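Local coordinates for protein diol-dehydratase (Roseburia inulinivorans, PDB 5I2A) that probably dehydrates 1,2-propanediol by radical chemistry, as a glycyl radical diol dehydratase that needs no vitamin B12, at residues Y4-S12 / D362-H373. Residues are numbered along the deposited sequence; the frame is centred on the assembly and turned at random.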
# COMPACT_ATOMS: atom_id res chain seq x y z
N TYR A 4 30.17 -32.56 -27.86
CA TYR A 4 30.90 -31.31 -27.67
C TYR A 4 32.39 -31.41 -28.03
O TYR A 4 32.98 -32.48 -27.96
CB TYR A 4 30.74 -30.83 -26.22
CG TYR A 4 31.04 -31.87 -25.17
CD1 TYR A 4 32.35 -32.21 -24.84
CD2 TYR A 4 30.02 -32.50 -24.48
CE1 TYR A 4 32.62 -33.15 -23.87
CE2 TYR A 4 30.28 -33.45 -23.52
CZ TYR A 4 31.59 -33.77 -23.21
OH TYR A 4 31.86 -34.71 -22.25
N ASP A 5 32.98 -30.27 -28.38
CA ASP A 5 34.40 -30.18 -28.73
C ASP A 5 35.13 -29.30 -27.71
O ASP A 5 35.09 -28.07 -27.80
CB ASP A 5 34.57 -29.62 -30.14
CG ASP A 5 36.04 -29.42 -30.54
OD1 ASP A 5 36.96 -29.87 -29.82
OD2 ASP A 5 36.27 -28.81 -31.60
N SER A 6 35.82 -29.94 -26.77
CA SER A 6 36.41 -29.25 -25.63
C SER A 6 37.74 -28.53 -25.89
O SER A 6 38.32 -27.96 -24.97
CB SER A 6 36.61 -30.24 -24.48
OG SER A 6 37.59 -31.21 -24.78
N THR A 7 38.23 -28.54 -27.13
CA THR A 7 39.47 -27.82 -27.42
C THR A 7 39.23 -26.32 -27.22
O THR A 7 38.23 -25.78 -27.71
CB THR A 7 40.00 -28.09 -28.85
OG1 THR A 7 39.12 -27.50 -29.81
CG2 THR A 7 40.11 -29.57 -29.13
N PRO A 8 40.12 -25.65 -26.48
CA PRO A 8 40.02 -24.20 -26.23
C PRO A 8 40.10 -23.39 -27.51
O PRO A 8 40.95 -23.67 -28.36
CB PRO A 8 41.23 -23.91 -25.33
CG PRO A 8 41.53 -25.22 -24.67
CD PRO A 8 41.19 -26.27 -25.69
N ILE A 9 39.23 -22.40 -27.65
CA ILE A 9 39.17 -21.54 -28.82
C ILE A 9 40.08 -20.33 -28.62
O ILE A 9 40.24 -19.85 -27.50
CB ILE A 9 37.72 -21.10 -29.10
CG1 ILE A 9 36.86 -22.33 -29.39
CG2 ILE A 9 37.65 -20.14 -30.25
CD1 ILE A 9 35.38 -22.07 -29.31
N ALA A 10 40.71 -19.86 -29.70
CA ALA A 10 41.71 -18.79 -29.59
C ALA A 10 41.10 -17.49 -29.08
O ALA A 10 39.90 -17.25 -29.23
CB ALA A 10 42.40 -18.56 -30.94
N LYS A 11 41.95 -16.68 -28.48
CA LYS A 11 41.57 -15.39 -27.96
C LYS A 11 41.88 -14.27 -28.95
O LYS A 11 43.02 -14.13 -29.39
CB LYS A 11 42.29 -15.13 -26.63
CG LYS A 11 42.02 -13.74 -26.03
CD LYS A 11 42.50 -13.65 -24.59
CE LYS A 11 43.67 -12.71 -24.45
NZ LYS A 11 43.74 -12.13 -23.08
N SER A 12 40.87 -13.48 -29.29
CA SER A 12 41.05 -12.30 -30.14
C SER A 12 41.88 -11.20 -29.46
O SER A 12 41.82 -11.03 -28.24
CB SER A 12 39.69 -11.73 -30.54
OG SER A 12 39.81 -10.45 -31.12
N ASP A 362 28.97 -27.37 -25.87
CA ASP A 362 30.08 -26.55 -26.33
C ASP A 362 30.22 -25.24 -25.54
O ASP A 362 31.33 -24.80 -25.25
CB ASP A 362 29.93 -26.22 -27.82
CG ASP A 362 30.56 -27.29 -28.72
OD1 ASP A 362 31.53 -27.95 -28.29
OD2 ASP A 362 30.09 -27.45 -29.86
N LEU A 363 29.09 -24.61 -25.22
CA LEU A 363 29.15 -23.34 -24.50
C LEU A 363 29.66 -23.53 -23.07
O LEU A 363 30.29 -22.63 -22.52
CB LEU A 363 27.78 -22.65 -24.49
CG LEU A 363 27.28 -22.14 -25.84
CD1 LEU A 363 25.99 -21.36 -25.69
CD2 LEU A 363 28.33 -21.26 -26.51
N SER A 364 29.39 -24.69 -22.47
CA SER A 364 29.90 -24.99 -21.13
C SER A 364 31.43 -24.77 -21.08
O SER A 364 31.95 -24.10 -20.18
CB SER A 364 29.56 -26.43 -20.71
OG SER A 364 28.20 -26.74 -20.92
N PHE A 365 32.14 -25.32 -22.06
CA PHE A 365 33.60 -25.14 -22.13
C PHE A 365 33.96 -23.71 -22.49
O PHE A 365 34.92 -23.15 -21.96
CB PHE A 365 34.22 -26.12 -23.14
CG PHE A 365 34.10 -27.57 -22.73
CD1 PHE A 365 35.05 -28.16 -21.93
CD2 PHE A 365 33.02 -28.32 -23.13
CE1 PHE A 365 34.92 -29.48 -21.54
CE2 PHE A 365 32.89 -29.64 -22.75
CZ PHE A 365 33.84 -30.22 -21.95
N MET A 366 33.20 -23.10 -23.40
CA MET A 366 33.56 -21.76 -23.87
C MET A 366 33.41 -20.70 -22.78
O MET A 366 34.13 -19.71 -22.78
CB MET A 366 32.75 -21.41 -25.11
CG MET A 366 33.14 -22.31 -26.31
SD MET A 366 31.97 -22.32 -27.68
CE MET A 366 32.14 -20.62 -28.19
N CYS A 367 32.49 -20.92 -21.84
CA CYS A 367 32.34 -20.02 -20.69
C CYS A 367 33.57 -20.09 -19.79
O CYS A 367 34.06 -19.08 -19.30
CB CYS A 367 31.07 -20.37 -19.91
SG CYS A 367 29.53 -19.98 -20.80
N ILE A 368 34.08 -21.29 -19.58
CA ILE A 368 35.31 -21.45 -18.81
C ILE A 368 36.50 -20.76 -19.52
O ILE A 368 37.31 -20.09 -18.90
CB ILE A 368 35.62 -22.94 -18.58
CG1 ILE A 368 34.54 -23.58 -17.72
CG2 ILE A 368 36.98 -23.11 -17.93
CD1 ILE A 368 34.70 -25.07 -17.53
N THR A 369 36.56 -20.91 -20.84
CA THR A 369 37.62 -20.30 -21.63
C THR A 369 37.53 -18.78 -21.53
O THR A 369 38.55 -18.09 -21.42
CB THR A 369 37.56 -20.74 -23.11
OG1 THR A 369 37.85 -22.14 -23.21
CG2 THR A 369 38.57 -19.97 -23.96
N ALA A 370 36.31 -18.26 -21.56
CA ALA A 370 36.13 -16.81 -21.52
C ALA A 370 36.66 -16.24 -20.20
O ALA A 370 37.28 -15.18 -20.19
CB ALA A 370 34.67 -16.44 -21.72
N SER A 371 36.47 -16.95 -19.10
CA SER A 371 37.05 -16.54 -17.82
C SER A 371 38.59 -16.52 -17.88
O SER A 371 39.23 -15.67 -17.27
CB SER A 371 36.57 -17.47 -16.71
OG SER A 371 35.20 -17.29 -16.44
N GLU A 372 39.17 -17.46 -18.61
CA GLU A 372 40.62 -17.50 -18.76
C GLU A 372 41.09 -16.37 -19.67
O GLU A 372 42.07 -15.70 -19.38
CB GLU A 372 41.06 -18.87 -19.30
CG GLU A 372 42.54 -19.11 -19.29
CD GLU A 372 42.88 -20.59 -19.47
OE1 GLU A 372 42.04 -21.34 -20.03
OE2 GLU A 372 43.97 -21.01 -19.03
N HIS A 373 40.37 -16.16 -20.77
CA HIS A 373 40.69 -15.10 -21.72
C HIS A 373 40.65 -13.70 -21.09
O HIS A 373 41.60 -12.93 -21.18
CB HIS A 373 39.72 -15.12 -22.91
CG HIS A 373 40.03 -16.18 -23.92
ND1 HIS A 373 39.29 -16.33 -25.08
CD2 HIS A 373 40.96 -17.16 -23.95
CE1 HIS A 373 39.77 -17.33 -25.78
NE2 HIS A 373 40.79 -17.86 -25.12
O HOH W 1 33.63 -25.84 -26.77
O HOH W 2 37.77 -25.47 -23.65
O HOH W 3 37.01 -22.29 -25.86
O HOH W 4 42.24 -20.03 -25.51
O HOH W 5 44.29 -14.50 -20.78
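The imidazole of His373 is sandwiched: Lys11 CB sits over the centre of one face in a CH-pi contact, 3.4 Å from the centroid, and Thr369 CG2 covers the opposite face nearer the rim. At its edge, in plane, lie Ile9 O and a water that bonds both to this carbonyl and to NE2, while ND1 is tied to Asp317. At the first turn of the helix, Ser6 CB stands over one face of the Phe365 ring, 3.7 Å from its centroid; Phe365 CE2 in turn lies over one face of the Tyr4 ring, the two planes oblique at 40°. Lys11 CG lies opposite the backbone N (chi1 176°), which carries CG and CD across the imidazole to its CB side; a bend at chi3 then brings NZ to His373 O at 3.0 Å. Were His373 an alanine, the Lys11 methylenes would probably lose the face they lie on, and Asp317 its imidazole partner. Asp362 OD1 accepts the nearly straight bond from Asp5 N (2.7 Å, 173°) on its syn lone pair. Asp5 OD1 accepts from Thr7 N, an Asx turn, and from Thr7 OG1, both on the same face of the carboxylate. Between the two ends, Ile9 CD1 packs on Met366 CE, and a water joins Ile9 N to Thr369 OG1, which also binds Arg396. Thus an irregular N-terminal segment lies along helix 362-374, the helix of the beta-alpha-beta crossover between parallel strands 346-350 and 380-385 in this pyruvate formate lyase-like fold.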